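Local coordinates for protein colicin-D (Escherichia coli, PDB 5ZNM) that kills Escherichia coli and close relatives by inhibiting protein synthesis, its C-terminal domain being the tRNase; the chain comprises the central and C-terminal domains, at residues 49-52 with 57-60; 53-58 with 273-278; 131-134 with 140-143; 185-188 with 193-196. One frame throughout, in Å; residues are numbered along the deposited sequence.

The four contacts lie in the chain's beta-rich part, consistent with the central domain. Contacts 1 and 2 have centres about 9 Å apart and share strand 56-61: contact 1 sets it against strand 49-51 of a mixed four-stranded sheet through a side chain, while contact 2 joins its leading turn to strand 274-281 of its own five-stranded antiparallel sheet. Contact 3, centred about 11 Å from contact 2 and like it touching the second subunit, follows strand 126-131, which runs between those two strands. Contact 4 is the mixed sheet's edge hairpin; its Ile-196 packs on Leu-50 of contact 1. Contacts 1, 3 and 4 follow in sequence; 273-278, much later, returns to the sheet of 56-61.

Contact 1 of 4, residues 49-52 with 57-60; sequences VLNN and VQLA
Strand 49-51 faces strand 57-60 in a nearly antiparallel direction (162° between their axes), but the axes come no closer than 7.7 Å, and Val-49 CA and Ala-60 CA, the nearest pair, are 6.7 Å apart. This spacing is too wide for direct backbone pairing. The two strands belong to different sheets: 49-51 borders the mixed four-stranded sheet, where Leu-50 bonds with Leu-210 and Asn-212, and 57-60 runs within the five-stranded antiparallel sheet.

The side chain of Gln-58 bridges the gap. Its chain is extended beyond CG and delivers the terminal amide to the backbone of Asn-51, where it acts as a peptide group would. Asn-51 N donates to Gln-58 OE1 over 2.9 Å, in the plane of the Gln-58 carbonyl and on a lone pair of OE1, with an N-H...O angle of 168°. In return Gln-58 NE2 reaches Asn-51 O at 2.8 Å, this time from above that carbonyl's plane; its second N-H goes to Ser-56 OG. These bonds fix the rotation of the amide and satisfy buried polar groups of Asn-51, whose own side chain turns to Thr-232 through OD1.

Further along, a water lies 2.8 Å from both Val-49 O and Gln-58 OE1 and can donate to either, although it has more acceptors nearby than protons. Beyond it the methyl of Ala-60 points across the gap, its CB resting 3.7 Å from Val-49 O.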
loop_
_atom_site.group_PDB
_atom_site.type_symbol
_atom_site.label_atom_id
_atom_site.label_comp_id
_atom_site.label_asym_id
_atom_site.label_seq_id
_atom_site.Cartn_x
_atom_site.Cartn_y
_atom_site.Cartn_z
ATOM N N VAL A 49 2.043 -16.889 7.583
ATOM C CA VAL A 49 0.787 -16.701 6.869
ATOM C C VAL A 49 1.021 -15.833 5.639
ATOM O O VAL A 49 1.657 -14.769 5.722
ATOM C CB VAL A 49 -0.291 -16.074 7.772
ATOM C CG1 VAL A 49 -1.640 -15.961 7.019
ATOM C CG2 VAL A 49 -0.420 -16.865 9.062
ATOM N N LEU A 50 0.511 -16.305 4.504
ATOM C CA LEU A 50 0.296 -15.520 3.298
ATOM C C LEU A 50 -1.145 -15.025 3.273
ATOM O O LEU A 50 -2.076 -15.798 3.522
ATOM C CB LEU A 50 0.553 -16.365 2.048
ATOM C CG LEU A 50 1.975 -16.812 1.757
ATOM C CD1 LEU A 50 1.976 -18.014 0.821
ATOM C CD2 LEU A 50 2.737 -15.627 1.158
ATOM N N ASN A 51 -1.336 -13.752 2.961
ATOM C CA ASN A 51 -2.673 -13.227 2.744
ATOM C C ASN A 51 -2.952 -13.181 1.249
ATOM O O ASN A 51 -2.059 -12.880 0.456
ATOM C CB ASN A 51 -2.825 -11.836 3.362
ATOM C CG ASN A 51 -2.843 -11.876 4.872
ATOM O OD1 ASN A 51 -3.183 -12.905 5.471
ATOM N ND2 ASN A 51 -2.488 -10.750 5.503
ATOM N N ASN A 52 -4.195 -13.477 0.854
ATOM C CA ASN A 52 -4.551 -13.367 -0.554
ATOM C C ASN A 52 -5.045 -11.961 -0.923
ATOM O O ASN A 52 -5.944 -11.812 -1.745
ATOM C CB ASN A 52 -5.578 -14.437 -0.940
ATOM C CG ASN A 52 -4.931 -15.789 -1.256
ATOM O OD1 ASN A 52 -5.613 -16.759 -1.611
ATOM N ND2 ASN A 52 -3.620 -15.856 -1.132
ATOM N N VAL A 57 2.602 -6.769 -1.838
ATOM C CA VAL A 57 3.901 -7.233 -1.351
ATOM C C VAL A 57 3.751 -7.510 0.134
ATOM O O VAL A 57 3.148 -6.713 0.863
ATOM C CB VAL A 57 5.001 -6.183 -1.607
ATOM C CG1 VAL A 57 6.352 -6.660 -1.037
ATOM C CG2 VAL A 57 5.111 -5.871 -3.097
ATOM N N GLN A 58 4.299 -8.634 0.599
ATOM C CA GLN A 58 4.117 -9.004 1.991
ATOM C C GLN A 58 5.427 -9.494 2.580
ATOM O O GLN A 58 6.245 -10.123 1.899
ATOM C CB GLN A 58 3.054 -10.095 2.163
ATOM C CG GLN A 58 1.633 -9.609 1.843
ATOM C CD GLN A 58 0.627 -10.760 1.811
ATOM O OE1 GLN A 58 0.716 -11.692 2.606
ATOM N NE2 GLN A 58 -0.336 -10.697 0.871
ATOM N N LEU A 59 5.598 -9.221 3.868
ATOM C CA LEU A 59 6.722 -9.740 4.637
ATOM C C LEU A 59 6.158 -10.293 5.928
ATOM O O LEU A 59 5.558 -9.550 6.708
ATOM C CB LEU A 59 7.760 -8.652 4.915
ATOM C CG LEU A 59 8.918 -9.042 5.829
ATOM C CD1 LEU A 59 9.713 -10.185 5.234
ATOM C CD2 LEU A 59 9.829 -7.842 6.080
ATOM N N ALA A 60 6.310 -11.594 6.137
ATOM C CA ALA A 60 5.811 -12.235 7.341
ATOM C C ALA A 60 6.989 -12.751 8.145
ATOM O O ALA A 60 7.979 -13.230 7.582
ATOM C CB ALA A 60 4.836 -13.379 7.010
HETATM O O HOH W 1 2.759 -12.887 4.023
#

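Contact 2 of 4, residues 53-58 with 273-278; sequences TASSVQ and GVEAVY
Charge-assisted hydrogen bonding carries this contact: the carboxylate of Glu-275 meets the backbone N-H of Ser-55. Ser-55 N donates to Glu-275 OE2 over 2.7 Å with an N-H...O angle of 173°, OE2 accepting through its syn lone pair, on the side of the other oxygen. The hydroxyl Ser-55 OG lies 3.1 Å from Glu-275 OE1, where a bond is possible, but its single proton has another acceptor within reach. Glu-275 arrives from strand 274-278 with CG set between its own backbone N and carbonyl carbon (chi1 55°), after which the extended chain carries the carboxylate to the turn. OE2 has a second partner, since it forms a salt bridge with Arg-266 NE of the adjacent strand.

The receiving element is a type II beta turn from Thr-53 to Ser-56, with Ser-55 at its third position and a positive phi of 61°. It carries the chain into strand 56-61 of the five-stranded antiparallel sheet. Strand 274-281 belongs to the same sheet but is separated from 56-61 by strand 126-131, and Glu-275 reaches the turn past the end of that strand.

Van der Waals contact is slight. Ala-54 CA lies 3.4 Å from Glu-275 OE2, and Ala-54 CB is 3.8 Å from the same oxygen.

Bonds internal to 53-58 brace the turn. Ser-56 OG donates to Thr-53 O at 2.7 Å and accepts from Gln-58 NE2 at 2.9 Å, lying close to the amide plane of Gln-58. Ser-55 also packs on Ser-218 of the second subunit.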
loop_
_atom_site.group_PDB
_atom_site.type_symbol
_atom_site.label_atom_id
_atom_site.label_comp_id
_atom_site.label_asym_id
_atom_site.label_seq_id
_atom_site.Cartn_x
_atom_site.Cartn_y
_atom_site.Cartn_z
ATOM N N THR A 53 -4.470 -10.932 -0.311
ATOM C CA THR A 53 -4.624 -9.555 -0.762
ATOM C C THR A 53 -4.010 -9.384 -2.149
ATOM O O THR A 53 -2.802 -9.544 -2.320
ATOM C CB THR A 53 -3.922 -8.639 0.237
ATOM O OG1 THR A 53 -4.317 -9.017 1.566
ATOM C CG2 THR A 53 -4.278 -7.175 -0.026
ATOM N N ALA A 54 -4.828 -9.058 -3.143
ATOM C CA ALA A 54 -4.335 -9.117 -4.514
ATOM C C ALA A 54 -3.315 -8.016 -4.784
ATOM O O ALA A 54 -3.431 -6.898 -4.269
ATOM C CB ALA A 54 -5.493 -9.007 -5.505
ATOM N N SER A 55 -2.313 -8.345 -5.603
ATOM C CA SER A 55 -1.320 -7.377 -6.072
ATOM C C SER A 55 -0.529 -6.763 -4.922
ATOM O O SER A 55 -0.149 -5.599 -4.972
ATOM C CB SER A 55 -1.971 -6.269 -6.910
ATOM O OG SER A 55 -2.546 -6.813 -8.091
ATOM N N SER A 56 -0.273 -7.528 -3.871
ATOM C CA SER A 56 0.362 -6.981 -2.685
ATOM C C SER A 56 1.774 -7.534 -2.534
ATOM O O SER A 56 2.113 -8.596 -3.050
ATOM C CB SER A 56 -0.474 -7.292 -1.435
ATOM O OG SER A 56 -0.542 -8.699 -1.186
ATOM N N VAL A 57 2.602 -6.769 -1.838
ATOM C CA VAL A 57 3.901 -7.233 -1.351
ATOM C C VAL A 57 3.751 -7.510 0.134
ATOM O O VAL A 57 3.148 -6.713 0.863
ATOM C CB VAL A 57 5.001 -6.183 -1.607
ATOM C CG1 VAL A 57 6.352 -6.660 -1.037
ATOM C CG2 VAL A 57 5.111 -5.871 -3.097
ATOM N N GLN A 58 4.299 -8.634 0.599
ATOM C CA GLN A 58 4.117 -9.004 1.991
ATOM C C GLN A 58 5.427 -9.494 2.580
ATOM O O GLN A 58 6.245 -10.123 1.899
ATOM C CB GLN A 58 3.054 -10.095 2.163
ATOM C CG GLN A 58 1.633 -9.609 1.843
ATOM C CD GLN A 58 0.627 -10.760 1.811
ATOM O OE1 GLN A 58 0.716 -11.692 2.606
ATOM N NE2 GLN A 58 -0.336 -10.697 0.871
ATOM N N GLY A 273 -10.363 -13.595 -11.839
ATOM C CA GLY A 273 -9.209 -14.147 -12.517
ATOM C C GLY A 273 -8.134 -14.493 -11.498
ATOM O O GLY A 273 -8.433 -14.586 -10.305
ATOM N N VAL A 274 -6.888 -14.690 -11.937
ATOM C CA VAL A 274 -5.833 -15.185 -11.055
ATOM C C VAL A 274 -4.542 -14.407 -11.274
ATOM O O VAL A 274 -4.321 -13.795 -12.324
ATOM C CB VAL A 274 -5.557 -16.705 -11.243
ATOM C CG1 VAL A 274 -6.799 -17.527 -10.920
ATOM C CG2 VAL A 274 -5.086 -17.001 -12.649
ATOM N N GLU A 275 -3.674 -14.445 -10.258
ATOM C CA GLU A 275 -2.363 -13.817 -10.349
ATOM C C GLU A 275 -1.335 -14.684 -9.647
ATOM O O GLU A 275 -1.616 -15.267 -8.594
ATOM C CB GLU A 275 -2.346 -12.402 -9.736
ATOM C CG GLU A 275 -2.822 -12.324 -8.317
ATOM C CD GLU A 275 -2.642 -10.929 -7.715
ATOM O OE1 GLU A 275 -2.873 -9.916 -8.422
ATOM O OE2 GLU A 275 -2.280 -10.854 -6.529
ATOM N N ALA A 276 -0.153 -14.778 -10.246
ATOM C CA ALA A 276 0.924 -15.589 -9.695
ATOM C C ALA A 276 1.718 -14.776 -8.675
ATOM O O ALA A 276 1.998 -13.592 -8.886
ATOM C CB ALA A 276 1.853 -16.079 -10.808
ATOM N N VAL A 277 2.070 -15.423 -7.569
ATOM C CA VAL A 277 2.798 -14.811 -6.465
ATOM C C VAL A 277 4.094 -15.589 -6.267
ATOM O O VAL A 277 4.069 -16.817 -6.129
ATOM C CB VAL A 277 1.959 -14.830 -5.173
ATOM C CG1 VAL A 277 2.661 -14.094 -4.039
ATOM C CG2 VAL A 277 0.574 -14.252 -5.415
ATOM N N TYR A 278 5.216 -14.878 -6.232
ATOM C CA TYR A 278 6.521 -15.478 -5.977
ATOM C C TYR A 278 6.836 -15.304 -4.499
ATOM O O TYR A 278 6.688 -14.204 -3.959
ATOM C CB TYR A 278 7.589 -14.833 -6.864
ATOM C CG TYR A 278 9.008 -15.301 -6.599
ATOM C CD1 TYR A 278 9.351 -16.649 -6.667
ATOM C CD2 TYR A 278 10.013 -14.387 -6.303
ATOM C CE1 TYR A 278 10.647 -17.073 -6.438
ATOM C CE2 TYR A 278 11.329 -14.808 -6.060
ATOM C CZ TYR A 278 11.631 -16.149 -6.131
ATOM O OH TYR A 278 12.917 -16.567 -5.902
#

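Contact 3 of 4, residues 131-134 with 140-143; sequences SAQM and VVIE
Gln-133 clasps the backbone of residues 140-142 within the long loop that leads from strand 126-131 to strand 148-150, just where the chain enters a short 3-10 segment. Residues 140-143 have no regular structure, and the side-chain amide bonds to two of their backbone groups.

The tightly packed half has a polar clasp and an apolar contact beside it. Gln-133 has CG trans to its N (chi1 -179°) and bends at chi2, which swings the amide across to the facing part of the loop. Ile-142 N donates to Gln-133 OE1 over 2.8 Å in the carbonyl plane, the N-H...O angle being a straight 180°. Gln-133 NE2 in turn gives a proton to Val-140 O at 2.9 Å, with that oxygen only 2° from the amide plane. Both ends of the amide are therefore gripped and its flip is fixed. Alongside, Ile-142 slides past Gln-133 in the opposite direction, and its CD1 packs against Ala-132 CB at 3.8 Å; both residues also touch Ala-276 of strand 274-281.

The other half is looser. Exposed Val-141 offers the amide little, its CG1 staying 4.2 Å from Gln-133 OE1. At the subunit interface it packs on Thr-223 of the second subunit, and Ile-142 O accepts from Asn-225 ND2 of that subunit. A water completes this side, donating to Gln-133 OE1 and to Ile-142 O, both at 2.7 Å.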
loop_
_atom_site.group_PDB
_atom_site.type_symbol
_atom_site.label_atom_id
_atom_site.label_comp_id
_atom_site.label_asym_id
_atom_site.label_seq_id
_atom_site.Cartn_x
_atom_site.Cartn_y
_atom_site.Cartn_z
ATOM N N SER A 131 4.198 -10.132 -6.590
ATOM C CA SER A 131 3.691 -10.656 -7.852
ATOM C C SER A 131 4.815 -11.269 -8.674
ATOM O O SER A 131 5.892 -10.680 -8.830
ATOM C CB SER A 131 2.996 -9.554 -8.643
ATOM O OG SER A 131 1.773 -9.205 -8.009
ATOM N N ALA A 132 4.563 -12.466 -9.192
ATOM C CA ALA A 132 5.596 -13.187 -9.922
ATOM C C ALA A 132 5.759 -12.659 -11.333
ATOM O O ALA A 132 6.845 -12.765 -11.908
ATOM C CB ALA A 132 5.267 -14.678 -9.973
ATOM N N GLN A 133 4.691 -12.103 -11.909
ATOM C CA GLN A 133 4.736 -11.706 -13.311
ATOM C C GLN A 133 5.740 -10.588 -13.536
ATOM O O GLN A 133 6.359 -10.516 -14.601
ATOM C CB GLN A 133 3.336 -11.295 -13.776
ATOM C CG GLN A 133 3.225 -10.874 -15.232
ATOM C CD GLN A 133 3.743 -11.919 -16.215
ATOM O OE1 GLN A 133 3.427 -13.112 -16.121
ATOM N NE2 GLN A 133 4.530 -11.463 -17.183
ATOM N N MET A 134 5.950 -9.731 -12.539
ATOM C CA MET A 134 6.919 -8.658 -12.715
ATOM C C MET A 134 8.361 -9.148 -12.668
ATOM O O MET A 134 9.268 -8.357 -12.952
ATOM C CB MET A 134 6.713 -7.570 -11.660
ATOM C CG MET A 134 6.921 -8.033 -10.233
ATOM S SD MET A 134 7.085 -6.642 -9.094
ATOM C CE MET A 134 5.973 -7.137 -7.780
ATOM N N VAL A 140 7.951 -13.221 -21.312
ATOM C CA VAL A 140 7.246 -14.294 -20.620
ATOM C C VAL A 140 5.961 -13.776 -19.991
ATOM O O VAL A 140 5.962 -12.744 -19.307
ATOM C CB VAL A 140 8.141 -14.954 -19.556
ATOM C CG1 VAL A 140 7.333 -15.944 -18.731
ATOM C CG2 VAL A 140 9.303 -15.663 -20.227
ATOM N N VAL A 141 4.866 -14.504 -20.216
ATOM C CA VAL A 141 3.631 -14.372 -19.446
ATOM C C VAL A 141 3.424 -15.686 -18.709
ATOM O O VAL A 141 3.353 -16.746 -19.339
ATOM C CB VAL A 141 2.415 -14.069 -20.333
ATOM C CG1 VAL A 141 1.150 -14.046 -19.475
ATOM C CG2 VAL A 141 2.596 -12.758 -21.064
ATOM N N ILE A 142 3.334 -15.623 -17.383
ATOM C CA ILE A 142 3.188 -16.833 -16.577
ATOM C C ILE A 142 1.746 -17.323 -16.677
ATOM O O ILE A 142 0.816 -16.592 -16.334
ATOM C CB ILE A 142 3.577 -16.567 -15.118
ATOM C CG1 ILE A 142 5.034 -16.088 -15.046
ATOM C CG2 ILE A 142 3.317 -17.812 -14.257
ATOM C CD1 ILE A 142 5.514 -15.687 -13.646
ATOM N N GLU A 143 1.556 -18.598 -17.135
ATOM C CA GLU A 143 0.195 -19.098 -17.341
ATOM C C GLU A 143 -0.187 -20.169 -16.316
ATOM O O GLU A 143 0.631 -21.034 -15.978
ATOM C CB GLU A 143 0.018 -19.693 -18.742
ATOM C CG GLU A 143 0.744 -18.994 -19.862
ATOM C CD GLU A 143 0.615 -19.758 -21.170
ATOM O OE1 GLU A 143 1.654 -20.182 -21.727
ATOM O OE2 GLU A 143 -0.534 -19.950 -21.630
HETATM O O HOH W 2 1.030 -14.089 -15.331
#

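Contact 4 of 4, residues 185-188 with 193-196; sequences AVRD and LDKI. With GOL (glycerol), chain M.
Bends at chi2 (73°) and chi3 (43°) fold the side chain of Arg-187 back over its neighbour strand, and Asp-194 CG, trans to its own carbonyl carbon, turns the carboxylate to meet it. The resulting salt bridge runs from Arg-187 NE to Asp-194 OD1 at 2.8 Å. NE meets OD1 from above the carboxylate plane, and the guanidinium and carboxylate planes are 39° apart, so the pair is not a flat bidentate one. A second bond, from Arg-187 NH2 to Asp-194 OD2, is weak, and the position of OD2 is less sure.

These residues sit opposite each other in a beta hairpin at the edge of the mixed sheet, as an antiparallel non-hydrogen-bonded pair. Val-186 and Lys-195 form the neighbouring hydrogen-bonded pair, with Val-186 N to Lys-195 O and Lys-195 N to Val-186 O both at 2.8 Å. Toward the turn, Asp-188 N donates to Leu-193 O at 2.8 Å. At the opposite end Ala-185 CB packs on Ile-196 CG1 at 3.5 Å.

Val-186 and Lys-195, both exposed, point to the other face. A glycerol, probably from the crystallisation liquor, lies beside Lys-195 and Asp-188; its very short approach to Asp-188 OD2 is doubtful.

Arg-187 NH1 also bonds to Gln-26 O, and a water links Asp-194 OD1, at 2.8 Å, to Ala-185 O. The guanidinium thus ties the hairpin to the loop between helices 3-22 and 32-42, and its charge probably favours Asp-194 as the carboxylate.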
loop_
_atom_site.group_PDB
_atom_site.type_symbol
_atom_site.label_atom_id
_atom_site.label_comp_id
_atom_site.label_asym_id
_atom_site.label_seq_id
_atom_site.Cartn_x
_atom_site.Cartn_y
_atom_site.Cartn_z
ATOM N N ALA A 185 -2.255 -24.937 -2.986
ATOM C CA ALA A 185 -2.645 -24.972 -1.584
ATOM C C ALA A 185 -3.840 -25.899 -1.388
ATOM O O ALA A 185 -4.662 -26.070 -2.289
ATOM C CB ALA A 185 -2.978 -23.568 -1.089
ATOM N N VAL A 186 -3.928 -26.509 -0.199
ATOM C CA VAL A 186 -5.047 -27.380 0.159
ATOM C C VAL A 186 -6.002 -26.612 1.057
ATOM O O VAL A 186 -5.582 -26.018 2.057
ATOM C CB VAL A 186 -4.576 -28.661 0.867
ATOM C CG1 VAL A 186 -5.785 -29.473 1.304
ATOM C CG2 VAL A 186 -3.662 -29.471 -0.024
ATOM N N ARG A 187 -7.291 -26.629 0.714
ATOM C CA ARG A 187 -8.293 -25.985 1.550
ATOM C C ARG A 187 -8.624 -26.877 2.737
ATOM O O ARG A 187 -8.987 -28.046 2.568
ATOM C CB ARG A 187 -9.548 -25.674 0.735
ATOM C CG ARG A 187 -10.779 -25.255 1.539
ATOM C CD ARG A 187 -10.655 -23.829 2.122
ATOM N NE ARG A 187 -10.088 -22.850 1.192
ATOM C CZ ARG A 187 -10.788 -22.095 0.342
ATOM N NH1 ARG A 187 -12.113 -22.211 0.255
ATOM N NH2 ARG A 187 -10.160 -21.222 -0.436
ATOM N N ASP A 188 -8.483 -26.322 3.935
ATOM C CA ASP A 188 -8.880 -26.983 5.170
ATOM C C ASP A 188 -10.349 -26.656 5.421
ATOM O O ASP A 188 -10.695 -25.507 5.716
ATOM C CB ASP A 188 -7.995 -26.515 6.323
ATOM C CG ASP A 188 -8.295 -27.238 7.627
ATOM O OD1 ASP A 188 -9.362 -27.879 7.744
ATOM O OD2 ASP A 188 -7.460 -27.156 8.544
ATOM N N LEU A 193 -9.067 -22.006 5.950
ATOM C CA LEU A 193 -7.744 -21.564 5.524
ATOM C C LEU A 193 -7.174 -22.531 4.495
ATOM O O LEU A 193 -7.629 -23.669 4.356
ATOM C CB LEU A 193 -6.769 -21.473 6.709
ATOM C CG LEU A 193 -7.129 -20.540 7.866
ATOM C CD1 LEU A 193 -6.140 -20.725 9.023
ATOM C CD2 LEU A 193 -7.190 -19.078 7.406
ATOM N N ASP A 194 -6.154 -22.075 3.781
ATOM C CA ASP A 194 -5.435 -22.954 2.876
ATOM C C ASP A 194 -4.068 -23.269 3.454
ATOM O O ASP A 194 -3.566 -22.574 4.344
ATOM C CB ASP A 194 -5.294 -22.336 1.487
ATOM C CG ASP A 194 -6.631 -22.142 0.813
ATOM O OD1 ASP A 194 -7.366 -23.143 0.628
ATOM O OD2 ASP A 194 -6.953 -20.982 0.487
ATOM N N LYS A 195 -3.466 -24.337 2.941
ATOM C CA LYS A 195 -2.152 -24.740 3.422
ATOM C C LYS A 195 -1.275 -25.096 2.239
ATOM O O LYS A 195 -1.698 -25.846 1.352
ATOM C CB LYS A 195 -2.260 -25.929 4.387
ATOM C CG LYS A 195 -0.928 -26.397 4.978
ATOM C CD LYS A 195 -1.178 -27.299 6.192
ATOM C CE LYS A 195 -0.125 -28.382 6.340
ATOM N NZ LYS A 195 -0.307 -29.161 7.601
ATOM N N ILE A 196 -0.064 -24.547 2.237
ATOM C CA ILE A 196 0.998 -24.922 1.311
ATOM C C ILE A 196 2.092 -25.613 2.120
ATOM O O ILE A 196 2.428 -25.171 3.224
ATOM C CB ILE A 196 1.535 -23.678 0.568
ATOM C CG1 ILE A 196 0.494 -23.194 -0.452
ATOM C CG2 ILE A 196 2.852 -23.966 -0.112
ATOM C CD1 ILE A 196 0.732 -21.754 -0.894
HETATM C C1 GOL M . -3.363 -25.999 9.249
HETATM O O1 GOL M . -2.478 -27.098 9.146
HETATM C C2 GOL M . -4.512 -26.180 8.263
HETATM O O2 GOL M . -4.057 -26.641 7.019
HETATM C C3 GOL M . -5.255 -24.869 8.049
HETATM O O3 GOL M . -6.490 -24.962 8.717
HETATM O O HOH W 3 -7.149 -24.144 -2.013
#